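Heme oxygenase (Chlamydomonas reinhardtii, PDB 4RAJ) probably catalyses the oxygen-dependent opening of heme to biliverdin, with release of iron and carbon monoxide. Local coordinates at residues A[44-49]-A[228-233]; A[98-103]-A[109-114]; A[64-69]-A[127-132]; A[119-124]-A[221-226]. All blocks are in the same frame, centred on the assembly; numbering follows the deposited sequence.

Interaction 1 (A[44-49]-A[228-233]); sequences IALFSD and FPLPAT
Ala45 CA and Leu230 CA come to 7.5 Å of each other where the last turn of helix 29-47 meets the extended tail that follows helix 204-227. The contact is a small apolar patch at the surface of the all-helical heme oxygenase fold. The CB of Ala45 points toward the tail and sits against both methyls of Leu230. Its nearest one is CD1, with Ala45 CB to Leu230 CD1 at 3.7 Å. With chi1 of Leu230 at -103°, off the staggered positions, both methyls lie near Ala45 CB. Leu46 reaches the tail with one branch. Its CD2 lies 4.0 Å from Phe228 CE2, approaching the ring obliquely, and 4.1 Å from Leu230 CD2. The Leu46 and Leu230 side chains run at about a right angle to each other. Helix 50-76 lines the same patch, with Ala56 touching Leu46, Cys59 touching Phe228 and Leu52 touching Leu230. Leu46 also lies about 4 Å, nearest atoms, from a bound polyether that probably came from the crystallisation liquor. Ala45 O accepts twice from Ser48. Ser48 N donates to Ala45 O at 3.2 Å, and Ser48 OG donates to Ala45 O at 2.6 Å, tilted 18° from the carbonyl plane.

Interaction 2 (A[98-103]-A[109-114]); sequences GFKQDV and ATWQAQ
Val103 N donates to Phe99 O at 2.9 Å, a backbone bond within helix 96-107; from this turn the Val103 side chain points toward Trp111. Helix 96-107 is followed closely by the short helix 111-114, and the Trp111 side chain packs back on the first. The indole lies against Val103 and the end of Lys100. Trp111 CG stands between its own backbone N and carbonyl carbon (chi1 65°), which swings the ring back over the preceding helix. Val103 CG1 meets the six-membered part of the indole obliquely, 3.6 Å from Trp111 CE3, and also touches Trp111 CB. One turn earlier, the extended Lys100 chain lays its CE 3.8 Å from Trp111 CZ2. This is a methylene contact near the far end of the ring. Gln112 CB lies 4.0 Å above one face of the indole, offset toward its rim. Replacing Trp111 by alanine would probably open a gap beside Val103 CG1 and take away the ring that Lys100 CE lies against. Gln104 of helix 96-107 touches Trp111 as well, while Gln114 packs on Leu107. Elsewhere on helix 96-107, Lys100 and Phe99 rest on Tyr61 of helix 50-76, and the Asp102 carboxylate accepts from the backbone N atoms of Ala175 and Ala176.

Interaction 3 (A[64-69]-A[127-132]); sequences FVALEA and AHLASL
Leu129 pushes both of its methyls against helix 50-76, and its conformation makes the contact. Its CG is anti to the carbonyl carbon (chi1 -68°), and chi2 of 169° carries CD1 on toward the other helix. CD1 then settles beside the backbone of Ala66 and Leu67, 3.8 Å from Ala66 CB and 3.8 Å from Leu67 N. The second branch is used too, with Leu129 CD2 4.1 Å from Leu67 CD1. Leu67 has the other common leucine shape, its CG anti to the backbone N and chi2 of 47°. The two side chains cross obliquely, and Leu67 CB also lies 4.1 Å from Leu129 CD1. Ala66 has only a methyl, so Leu129 can come close and the backbones pack tightly. Leu67 CA and Leu129 CA are 6.0 Å apart. The contact is plain apolar packing in the interior of the helical fold, joining helix 50-76 to helix 120-135. Helix 140-151 also packs here: its His148 touches Leu67, and its His143 touches Leu129 and Leu132. On the same stretch of helix 50-76, Glu68 hydrogen-bonds to His148 and to the backbone N atoms of Arg95 and Ala96.

Interaction 4 (A[119-124]-A[221-226]); sequences SQALKD and NNAIIK
Ile224 sends CG1 toward helix 120-135 by setting it anti to the carbonyl carbon (chi1 -66°), and Leu122 sets its CG anti to the backbone N (chi1 172°). The two chains pass obliquely, with Leu122 CD1 4.1 Å from Ile224 CD1. Ile224 CG1 also lies against the Leu122 backbone, 3.8 Å from Leu122 N. Ala121 carries the tightest part of this antiparallel helix pair. Its CB comes 3.6 Å from Ala223 O and 3.8 Å from Ala223 CB. With only a methyl between the backbones, Ala121 CA and Ile224 CA stand 5.2 Å apart. The segment axes approach to 8.3 Å and cross at -151°. Ser119 is the N-cap of helix 120-135: Leu122 N gives its hydrogen to Ser119 OG at 3.0 Å. The same OG is joined through a water to the opposite helix, and that water donates to Ile224 O at 2.7 Å. A serine at Ile224 would probably leave Leu122 CD1 without its mate and put a gap between the helices. Within the first helix, Gln120 NE2 bonds to Asp124 OD1. Helix 50-76 packs on the same pair, Tyr62 and Val63 touching Leu122 and Cys59 touching Ile224. Ile225, pointing away from 119-124, packs on Val39 and Arg42 of helix 29-47, and Asn222 bonds to Ser35. Asn221 ND2 is hydrogen-bonded to a polyether, probably from the crystallisation liquor. Asn221 and Ile225 belong to its pocket, lined by helices 29-47, 50-76, 140-151 and 204-227, in a position consistent with the heme site of the family.

In the fold
From the N terminus, interaction 1 opens at the end of helix 29-47 and closes only at the C-terminal tail, so the other three nest inside its loop. Interaction 3 opens next, on helix 50-76, and closes on helix 120-135. Interaction 2 lies wholly within that loop, joining helix 96-107 to helix 111-114, and touches interaction 3 through Phe99 CE1 and Phe64 CD2, 3.5 Å apart. Interaction 4 opens at the start of helix 120-135, before interaction 3 closes, and ends on helix 204-227. Interactions 3 and 4 therefore cross, sharing helix 120-135, which is tied at successive points to helices 204-227 and 50-76. Interactions 2 and 4 follow in series.

Interaction 1 (A[44-49]-A[228-233])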
loop_
_atom_site.group_PDB
_atom_site.type_symbol
_atom_site.label_atom_id
_atom_site.label_comp_id
_atom_site.label_asym_id
_atom_site.label_seq_id
_atom_site.Cartn_x
_atom_site.Cartn_y
_atom_site.Cartn_z
ATOM N N ILE A 44 11.683 0.785 -15.299
ATOM C CA ILE A 44 12.977 0.923 -15.953
ATOM C C ILE A 44 13.523 2.316 -15.699
ATOM O O ILE A 44 14.712 2.497 -15.428
ATOM C CB ILE A 44 12.897 0.637 -17.478
ATOM C CG1 ILE A 44 13.132 -0.845 -17.736
ATOM C CG2 ILE A 44 13.960 1.408 -18.242
ATOM C CD1 ILE A 44 14.420 -1.352 -17.139
ATOM N N ALA A 45 12.632 3.302 -15.747
ATOM C CA ALA A 45 13.028 4.669 -15.460
ATOM C C ALA A 45 13.550 4.764 -14.030
ATOM O O ALA A 45 14.603 5.331 -13.787
ATOM C CB ALA A 45 11.858 5.626 -15.668
ATOM N N LEU A 46 12.815 4.187 -13.089
ATOM C CA LEU A 46 13.203 4.297 -11.680
ATOM C C LEU A 46 14.501 3.561 -11.366
ATOM O O LEU A 46 15.317 4.050 -10.584
ATOM C CB LEU A 46 12.091 3.777 -10.780
ATOM C CG LEU A 46 10.755 4.505 -10.863
ATOM C CD1 LEU A 46 9.810 3.830 -9.897
ATOM C CD2 LEU A 46 10.916 5.980 -10.534
ATOM N N PHE A 47 14.695 2.388 -11.964
ATOM C CA PHE A 47 15.890 1.594 -11.683
ATOM C C PHE A 47 17.141 2.185 -12.320
ATOM O O PHE A 47 18.253 1.731 -12.055
ATOM C CB PHE A 47 15.710 0.155 -12.156
ATOM C CG PHE A 47 14.759 -0.635 -11.312
ATOM C CD1 PHE A 47 14.826 -0.560 -9.930
ATOM C CD2 PHE A 47 13.811 -1.456 -11.894
ATOM C CE1 PHE A 47 13.950 -1.286 -9.138
ATOM C CE2 PHE A 47 12.934 -2.182 -11.111
ATOM C CZ PHE A 47 13.004 -2.094 -9.728
ATOM N N SER A 48 16.968 3.218 -13.140
ATOM C CA SER A 48 18.122 3.861 -13.760
ATOM C C SER A 48 18.891 4.701 -12.745
ATOM O O SER A 48 20.061 5.054 -12.979
ATOM C CB SER A 48 17.691 4.731 -14.952
ATOM O OG SER A 48 17.005 5.895 -14.499
ATOM N N ASP A 49 18.257 4.985 -11.606
ATOM C CA ASP A 49 18.838 5.873 -10.590
ATOM C C ASP A 49 18.234 5.583 -9.211
ATOM O O ASP A 49 17.039 5.802 -9.014
ATOM C CB ASP A 49 18.583 7.335 -10.982
ATOM C CG ASP A 49 19.288 8.337 -10.074
ATOM O OD1 ASP A 49 19.583 8.024 -8.897
ATOM O OD2 ASP A 49 19.551 9.460 -10.557
ATOM N N PHE A 228 4.031 11.776 -10.479
ATOM C CA PHE A 228 5.438 11.747 -10.089
ATOM C C PHE A 228 6.295 12.261 -11.236
ATOM O O PHE A 228 6.156 11.807 -12.373
ATOM C CB PHE A 228 5.886 10.329 -9.686
ATOM C CG PHE A 228 7.342 10.250 -9.255
ATOM C CD1 PHE A 228 7.733 10.679 -7.988
ATOM C CD2 PHE A 228 8.314 9.752 -10.113
ATOM C CE1 PHE A 228 9.072 10.615 -7.588
ATOM C CE2 PHE A 228 9.657 9.681 -9.720
ATOM C CZ PHE A 228 10.033 10.112 -8.456
ATOM N N PRO A 229 7.173 13.234 -10.941
ATOM C CA PRO A 229 8.005 13.883 -11.961
ATOM C C PRO A 229 9.192 13.028 -12.410
ATOM O O PRO A 229 10.251 13.051 -11.781
ATOM C CB PRO A 229 8.485 15.156 -11.258
ATOM C CG PRO A 229 8.504 14.791 -9.802
ATOM C CD PRO A 229 7.356 13.833 -9.605
ATOM N N LEU A 230 9.009 12.293 -13.499
ATOM C CA LEU A 230 10.072 11.469 -14.062
ATOM C C LEU A 230 10.882 12.213 -15.117
ATOM O O LEU A 230 10.345 12.596 -16.154
ATOM C CB LEU A 230 9.487 10.194 -14.671
ATOM C CG LEU A 230 9.677 8.945 -13.819
ATOM C CD1 LEU A 230 9.058 7.761 -14.516
ATOM C CD2 LEU A 230 11.160 8.709 -13.577
ATOM N N PRO A 231 12.183 12.408 -14.857
ATOM C CA PRO A 231 13.093 13.058 -15.807
ATOM C C PRO A 231 13.012 12.429 -17.194
ATOM O O PRO A 231 12.806 11.219 -17.296
ATOM C CB PRO A 231 14.472 12.824 -15.184
ATOM C CG PRO A 231 14.202 12.688 -13.723
ATOM C CD PRO A 231 12.878 11.983 -13.628
ATOM N N ALA A 232 13.153 13.236 -18.241
ATOM C CA ALA A 232 13.166 12.718 -19.607
ATOM C C ALA A 232 14.302 11.710 -19.803
ATOM O O ALA A 232 14.170 10.739 -20.548
ATOM C CB ALA A 232 13.297 13.859 -20.604
ATOM N N THR A 233 15.418 11.951 -19.124
ATOM C CA THR A 233 16.586 11.081 -19.230
ATOM C C THR A 233 16.336 9.697 -18.631
ATOM O O THR A 233 17.124 8.766 -18.823
ATOM C CB THR A 233 17.805 11.714 -18.543
ATOM O OG1 THR A 233 17.376 12.476 -17.406
ATOM C CG2 THR A 233 18.515 12.633 -19.498
#

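Interaction 2 (A[98-103]-A[109-114])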
loop_
_atom_site.group_PDB
_atom_site.type_symbol
_atom_site.label_atom_id
_atom_site.label_comp_id
_atom_site.label_asym_id
_atom_site.label_seq_id
_atom_site.Cartn_x
_atom_site.Cartn_y
_atom_site.Cartn_z
ATOM N N GLY A 98 9.103 0.031 7.136
ATOM C CA GLY A 98 9.933 -0.508 6.066
ATOM C C GLY A 98 10.217 0.501 4.947
ATOM O O GLY A 98 11.358 0.635 4.472
ATOM N N PHE A 99 9.187 1.223 4.519
ATOM C CA PHE A 99 9.392 2.282 3.523
ATOM C C PHE A 99 10.333 3.357 4.047
ATOM O O PHE A 99 11.214 3.830 3.346
ATOM C CB PHE A 99 8.064 2.941 3.123
ATOM C CG PHE A 99 7.329 2.215 2.023
ATOM C CD1 PHE A 99 6.457 1.181 2.335
ATOM C CD2 PHE A 99 7.499 2.581 0.685
ATOM C CE1 PHE A 99 5.776 0.518 1.343
ATOM C CE2 PHE A 99 6.828 1.925 -0.310
ATOM C CZ PHE A 99 5.959 0.888 0.017
ATOM N N LYS A 100 10.140 3.759 5.291
ATOM C CA LYS A 100 10.981 4.814 5.839
ATOM C C LYS A 100 12.434 4.353 5.903
ATOM O O LYS A 100 13.336 5.114 5.587
ATOM C CB LYS A 100 10.500 5.242 7.227
ATOM C CG LYS A 100 11.048 6.605 7.641
ATOM C CD LYS A 100 10.818 6.895 9.120
ATOM C CE LYS A 100 11.036 8.375 9.401
ATOM N NZ LYS A 100 11.060 8.649 10.864
ATOM N N GLN A 101 12.663 3.103 6.299
ATOM C CA GLN A 101 14.021 2.560 6.320
ATOM C C GLN A 101 14.688 2.635 4.948
ATOM O O GLN A 101 15.851 3.037 4.827
ATOM C CB GLN A 101 14.010 1.107 6.815
ATOM C CG GLN A 101 13.853 0.996 8.313
ATOM C CD GLN A 101 13.501 -0.415 8.752
ATOM O OE1 GLN A 101 14.074 -1.390 8.262
ATOM N NE2 GLN A 101 12.557 -0.528 9.683
ATOM N N ASP A 102 13.957 2.237 3.915
ATOM C CA ASP A 102 14.497 2.271 2.557
ATOM C C ASP A 102 14.789 3.700 2.103
ATOM O O ASP A 102 15.853 3.983 1.547
ATOM C CB ASP A 102 13.532 1.605 1.579
ATOM C CG ASP A 102 13.555 0.099 1.683
ATOM O OD1 ASP A 102 14.472 -0.449 2.359
ATOM O OD2 ASP A 102 12.659 -0.534 1.075
ATOM N N VAL A 103 13.846 4.601 2.338
ATOM C CA VAL A 103 14.045 5.990 1.942
ATOM C C VAL A 103 15.281 6.594 2.632
ATOM O O VAL A 103 16.078 7.283 1.989
ATOM C CB VAL A 103 12.785 6.833 2.245
ATOM C CG1 VAL A 103 13.072 8.327 2.120
ATOM C CG2 VAL A 103 11.638 6.416 1.299
ATOM N N ALA A 109 20.971 11.750 4.706
ATOM C CA ALA A 109 20.604 12.732 5.727
ATOM C C ALA A 109 19.452 13.659 5.326
ATOM O O ALA A 109 18.582 13.970 6.145
ATOM C CB ALA A 109 21.828 13.563 6.103
ATOM N N THR A 110 19.441 14.088 4.066
ATOM C CA THR A 110 18.438 15.054 3.617
ATOM C C THR A 110 17.290 14.399 2.864
ATOM O O THR A 110 16.652 15.035 2.027
ATOM C CB THR A 110 19.073 16.119 2.737
ATOM O OG1 THR A 110 19.667 15.491 1.592
ATOM C CG2 THR A 110 20.150 16.869 3.534
ATOM N N TRP A 111 16.992 13.143 3.195
ATOM C CA TRP A 111 15.905 12.425 2.526
ATOM C C TRP A 111 14.586 13.209 2.480
ATOM O O TRP A 111 13.897 13.208 1.461
ATOM C CB TRP A 111 15.666 11.056 3.187
ATOM C CG TRP A 111 15.185 11.070 4.613
ATOM C CD1 TRP A 111 15.958 11.037 5.735
ATOM C CD2 TRP A 111 13.824 11.077 5.066
ATOM N NE1 TRP A 111 15.168 11.038 6.860
ATOM C CE2 TRP A 111 13.853 11.072 6.480
ATOM C CE3 TRP A 111 12.587 11.108 4.417
ATOM C CZ2 TRP A 111 12.696 11.087 7.253
ATOM C CZ3 TRP A 111 11.436 11.121 5.187
ATOM C CH2 TRP A 111 11.499 11.107 6.589
ATOM N N GLN A 112 14.241 13.893 3.563
ATOM C CA GLN A 112 12.944 14.552 3.607
ATOM C C GLN A 112 12.853 15.680 2.585
ATOM O O GLN A 112 11.839 15.809 1.893
ATOM C CB GLN A 112 12.660 15.068 5.011
ATOM C CG GLN A 112 11.245 15.524 5.223
ATOM C CD GLN A 112 10.902 15.553 6.691
ATOM O OE1 GLN A 112 11.538 16.261 7.470
ATOM N NE2 GLN A 112 9.906 14.771 7.084
ATOM N N ALA A 113 13.912 16.480 2.471
ATOM C CA ALA A 113 13.984 17.486 1.414
ATOM C C ALA A 113 13.974 16.871 0.019
ATOM O O ALA A 113 13.343 17.419 -0.883
ATOM C CB ALA A 113 15.214 18.347 1.579
ATOM N N GLN A 114 14.667 15.745 -0.169
ATOM C CA GLN A 114 14.733 15.154 -1.507
ATOM C C GLN A 114 13.391 14.572 -1.933
ATOM O O GLN A 114 13.174 14.338 -3.118
ATOM C CB GLN A 114 15.802 14.065 -1.622
ATOM C CG GLN A 114 17.064 14.299 -0.829
ATOM C CD GLN A 114 18.272 13.512 -1.324
ATOM O OE1 GLN A 114 18.141 12.381 -1.781
ATOM N NE2 GLN A 114 19.464 14.061 -1.105
#

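Interaction 3 (A[64-69]-A[127-132])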
loop_
_atom_site.group_PDB
_atom_site.type_symbol
_atom_site.label_atom_id
_atom_site.label_comp_id
_atom_site.label_asym_id
_atom_site.label_seq_id
_atom_site.Cartn_x
_atom_site.Cartn_y
_atom_site.Cartn_z
ATOM N N PHE A 64 1.300 4.775 2.981
ATOM C CA PHE A 64 1.201 3.842 4.096
ATOM C C PHE A 64 1.222 4.525 5.468
ATOM O O PHE A 64 0.575 4.039 6.387
ATOM C CB PHE A 64 2.299 2.769 3.998
ATOM C CG PHE A 64 1.979 1.723 2.972
ATOM C CD1 PHE A 64 1.058 0.725 3.250
ATOM C CD2 PHE A 64 2.539 1.771 1.710
ATOM C CE1 PHE A 64 0.726 -0.228 2.286
ATOM C CE2 PHE A 64 2.210 0.822 0.737
ATOM C CZ PHE A 64 1.305 -0.173 1.031
ATOM N N VAL A 65 1.941 5.633 5.626
ATOM C CA VAL A 65 1.847 6.376 6.890
ATOM C C VAL A 65 0.383 6.754 7.155
ATOM O O VAL A 65 -0.130 6.567 8.262
ATOM C CB VAL A 65 2.716 7.655 6.880
ATOM C CG1 VAL A 65 2.266 8.618 7.965
ATOM C CG2 VAL A 65 4.193 7.297 7.054
ATOM N N ALA A 66 -0.292 7.244 6.113
ATOM C CA ALA A 66 -1.660 7.743 6.246
ATOM C C ALA A 66 -2.638 6.616 6.585
ATOM O O ALA A 66 -3.441 6.742 7.509
ATOM C CB ALA A 66 -2.097 8.449 4.962
ATOM N N LEU A 67 -2.584 5.536 5.807
ATOM C CA LEU A 67 -3.444 4.375 6.017
ATOM C C LEU A 67 -3.236 3.763 7.407
ATOM O O LEU A 67 -4.195 3.446 8.135
ATOM C CB LEU A 67 -3.177 3.332 4.924
ATOM C CG LEU A 67 -3.920 1.999 4.920
ATOM C CD1 LEU A 67 -5.414 2.193 5.143
ATOM C CD2 LEU A 67 -3.672 1.311 3.592
ATOM N N GLU A 68 -1.980 3.605 7.798
ATOM C CA GLU A 68 -1.703 2.936 9.055
ATOM C C GLU A 68 -2.021 3.836 10.258
ATOM O O GLU A 68 -2.423 3.344 11.310
ATOM C CB GLU A 68 -0.244 2.439 9.057
ATOM C CG GLU A 68 -0.121 1.182 8.176
ATOM C CD GLU A 68 1.293 0.840 7.727
ATOM O OE1 GLU A 68 2.260 1.290 8.374
ATOM O OE2 GLU A 68 1.420 0.100 6.725
ATOM N N ALA A 69 -1.888 5.151 10.093
ATOM C CA ALA A 69 -2.275 6.077 11.155
ATOM C C ALA A 69 -3.794 6.051 11.352
ATOM O O ALA A 69 -4.294 6.095 12.478
ATOM C CB ALA A 69 -1.812 7.481 10.838
ATOM N N ALA A 127 -6.012 12.776 2.590
ATOM C CA ALA A 127 -7.217 13.384 3.147
ATOM C C ALA A 127 -8.358 12.381 3.182
ATOM O O ALA A 127 -9.102 12.299 4.167
ATOM C CB ALA A 127 -7.605 14.609 2.338
ATOM N N HIS A 128 -8.476 11.601 2.114
ATOM C CA HIS A 128 -9.527 10.598 2.015
ATOM C C HIS A 128 -9.380 9.529 3.093
ATOM O O HIS A 128 -10.357 9.144 3.734
ATOM C CB HIS A 128 -9.521 9.946 0.634
ATOM C CG HIS A 128 -10.604 8.930 0.454
ATOM N ND1 HIS A 128 -11.942 9.256 0.516
ATOM C CD2 HIS A 128 -10.551 7.598 0.231
ATOM C CE1 HIS A 128 -12.666 8.166 0.331
ATOM N NE2 HIS A 128 -11.846 7.148 0.150
ATOM N N LEU A 129 -8.160 9.041 3.287
ATOM C CA LEU A 129 -7.902 8.035 4.309
ATOM C C LEU A 129 -8.199 8.559 5.711
ATOM O O LEU A 129 -8.796 7.853 6.537
ATOM C CB LEU A 129 -6.442 7.559 4.231
ATOM C CG LEU A 129 -6.124 6.752 2.972
ATOM C CD1 LEU A 129 -4.617 6.526 2.795
ATOM C CD2 LEU A 129 -6.846 5.417 3.026
ATOM N N ALA A 130 -7.776 9.791 5.981
ATOM C CA ALA A 130 -8.039 10.413 7.277
ATOM C C ALA A 130 -9.542 10.521 7.511
ATOM O O ALA A 130 -10.035 10.261 8.616
ATOM C CB ALA A 130 -7.390 11.782 7.361
ATOM N N SER A 131 -10.263 10.891 6.460
ATOM C CA SER A 131 -11.704 11.040 6.540
ATOM C C SER A 131 -12.390 9.697 6.786
ATOM O O SER A 131 -13.360 9.629 7.534
ATOM C CB SER A 131 -12.248 11.682 5.267
ATOM O OG SER A 131 -13.616 12.019 5.418
ATOM N N LEU A 132 -11.896 8.639 6.146
ATOM C CA LEU A 132 -12.437 7.314 6.391
ATOM C C LEU A 132 -12.199 6.922 7.836
ATOM O O LEU A 132 -13.064 6.325 8.467
ATOM C CB LEU A 132 -11.818 6.275 5.452
ATOM C CG LEU A 132 -12.227 6.271 3.985
ATOM C CD1 LEU A 132 -11.450 5.167 3.260
ATOM C CD2 LEU A 132 -13.750 6.076 3.823
#

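Interaction 4 (A[119-124]-A[221-226])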
loop_
_atom_site.group_PDB
_atom_site.type_symbol
_atom_site.label_atom_id
_atom_site.label_comp_id
_atom_site.label_asym_id
_atom_site.label_seq_id
_atom_site.Cartn_x
_atom_site.Cartn_y
_atom_site.Cartn_z
ATOM N N SER A 119 2.429 15.697 -4.238
ATOM C CA SER A 119 1.485 15.978 -5.316
ATOM C C SER A 119 0.085 16.207 -4.757
ATOM O O SER A 119 -0.220 15.801 -3.637
ATOM C CB SER A 119 1.451 14.827 -6.327
ATOM O OG SER A 119 0.932 13.643 -5.739
ATOM N N GLN A 120 -0.776 16.843 -5.543
ATOM C CA GLN A 120 -2.159 17.007 -5.114
ATOM C C GLN A 120 -2.798 15.621 -4.997
ATOM O O GLN A 120 -3.594 15.369 -4.089
ATOM C CB GLN A 120 -2.947 17.886 -6.084
ATOM C CG GLN A 120 -4.309 18.274 -5.541
ATOM C CD GLN A 120 -4.216 19.041 -4.232
ATOM O OE1 GLN A 120 -3.460 20.012 -4.116
ATOM N NE2 GLN A 120 -4.969 18.597 -3.230
ATOM N N ALA A 121 -2.422 14.721 -5.905
ATOM C CA ALA A 121 -2.963 13.363 -5.894
ATOM C C ALA A 121 -2.680 12.660 -4.564
ATOM O O ALA A 121 -3.546 11.983 -4.003
ATOM C CB ALA A 121 -2.394 12.554 -7.051
ATOM N N LEU A 122 -1.462 12.821 -4.063
ATOM C CA LEU A 122 -1.093 12.209 -2.785
ATOM C C LEU A 122 -1.858 12.862 -1.638
ATOM O O LEU A 122 -2.376 12.183 -0.757
ATOM C CB LEU A 122 0.414 12.330 -2.554
ATOM C CG LEU A 122 0.910 11.887 -1.162
ATOM C CD1 LEU A 122 0.536 10.436 -0.882
ATOM C CD2 LEU A 122 2.412 12.062 -1.032
ATOM N N LYS A 123 -1.922 14.187 -1.644
ATOM C CA LYS A 123 -2.636 14.904 -0.586
ATOM C C LYS A 123 -4.114 14.531 -0.557
ATOM O O LYS A 123 -4.707 14.379 0.518
ATOM C CB LYS A 123 -2.457 16.419 -0.757
ATOM C CG LYS A 123 -1.012 16.861 -0.501
ATOM C CD LYS A 123 -0.822 18.380 -0.534
ATOM C CE LYS A 123 -0.851 18.928 -1.940
ATOM N NZ LYS A 123 -0.574 20.394 -1.935
ATOM N N ASP A 124 -4.704 14.361 -1.736
ATOM C CA ASP A 124 -6.100 13.954 -1.832
ATOM C C ASP A 124 -6.328 12.566 -1.217
ATOM O O ASP A 124 -7.330 12.332 -0.554
ATOM C CB ASP A 124 -6.568 13.968 -3.301
ATOM C CG ASP A 124 -6.737 15.391 -3.862
ATOM O OD1 ASP A 124 -6.790 16.360 -3.079
ATOM O OD2 ASP A 124 -6.812 15.536 -5.098
ATOM N N ASN A 221 -3.807 5.372 -6.431
ATOM C CA ASN A 221 -2.448 4.941 -6.710
ATOM C C ASN A 221 -2.034 5.367 -8.100
ATOM O O ASN A 221 -0.928 5.852 -8.306
ATOM C CB ASN A 221 -2.310 3.418 -6.569
ATOM C CG ASN A 221 -2.159 2.982 -5.131
ATOM O OD1 ASN A 221 -2.364 3.770 -4.215
ATOM N ND2 ASN A 221 -1.801 1.718 -4.925
ATOM N N ASN A 222 -2.931 5.204 -9.061
ATOM C CA ASN A 222 -2.579 5.557 -10.441
ATOM C C ASN A 222 -2.330 7.057 -10.580
ATOM O O ASN A 222 -1.402 7.482 -11.263
ATOM C CB ASN A 222 -3.672 5.088 -11.400
ATOM C CG ASN A 222 -3.674 3.583 -11.570
ATOM O OD1 ASN A 222 -2.820 2.883 -11.011
ATOM N ND2 ASN A 222 -4.637 3.070 -12.327
ATOM N N ALA A 223 -3.144 7.845 -9.886
ATOM C CA ALA A 223 -3.015 9.296 -9.887
ATOM C C ALA A 223 -1.683 9.726 -9.293
ATOM O O ALA A 223 -1.020 10.625 -9.806
ATOM C CB ALA A 223 -4.168 9.923 -9.111
ATOM N N ILE A 224 -1.299 9.075 -8.203
ATOM C CA ILE A 224 -0.047 9.380 -7.508
ATOM C C ILE A 224 1.160 9.012 -8.380
ATOM O O ILE A 224 2.126 9.777 -8.500
ATOM C CB ILE A 224 -0.007 8.654 -6.162
ATOM C CG1 ILE A 224 -1.096 9.237 -5.245
ATOM C CG2 ILE A 224 1.357 8.764 -5.501
ATOM C CD1 ILE A 224 -1.352 8.431 -3.974
ATOM N N ILE A 225 1.084 7.848 -9.009
ATOM C CA ILE A 225 2.124 7.411 -9.936
ATOM C C ILE A 225 2.287 8.372 -11.119
ATOM O O ILE A 225 3.403 8.742 -11.496
ATOM C CB ILE A 225 1.817 6.001 -10.454
ATOM C CG1 ILE A 225 1.963 4.993 -9.314
ATOM C CG2 ILE A 225 2.767 5.621 -11.574
ATOM C CD1 ILE A 225 1.319 3.667 -9.599
ATOM N N LYS A 226 1.169 8.795 -11.696
ATOM C CA LYS A 226 1.229 9.651 -12.878
ATOM C C LYS A 226 1.716 11.053 -12.540
ATOM O O LYS A 226 2.317 11.725 -13.377
ATOM C CB LYS A 226 -0.141 9.711 -13.559
ATOM C CG LYS A 226 -0.423 8.460 -14.364
ATOM C CD LYS A 226 -1.698 8.578 -15.173
ATOM C CE LYS A 226 -2.910 8.603 -14.262
ATOM N NZ LYS A 226 -4.161 8.310 -15.022
HETATM O O HOH W 1 2.593 11.824 -6.829
#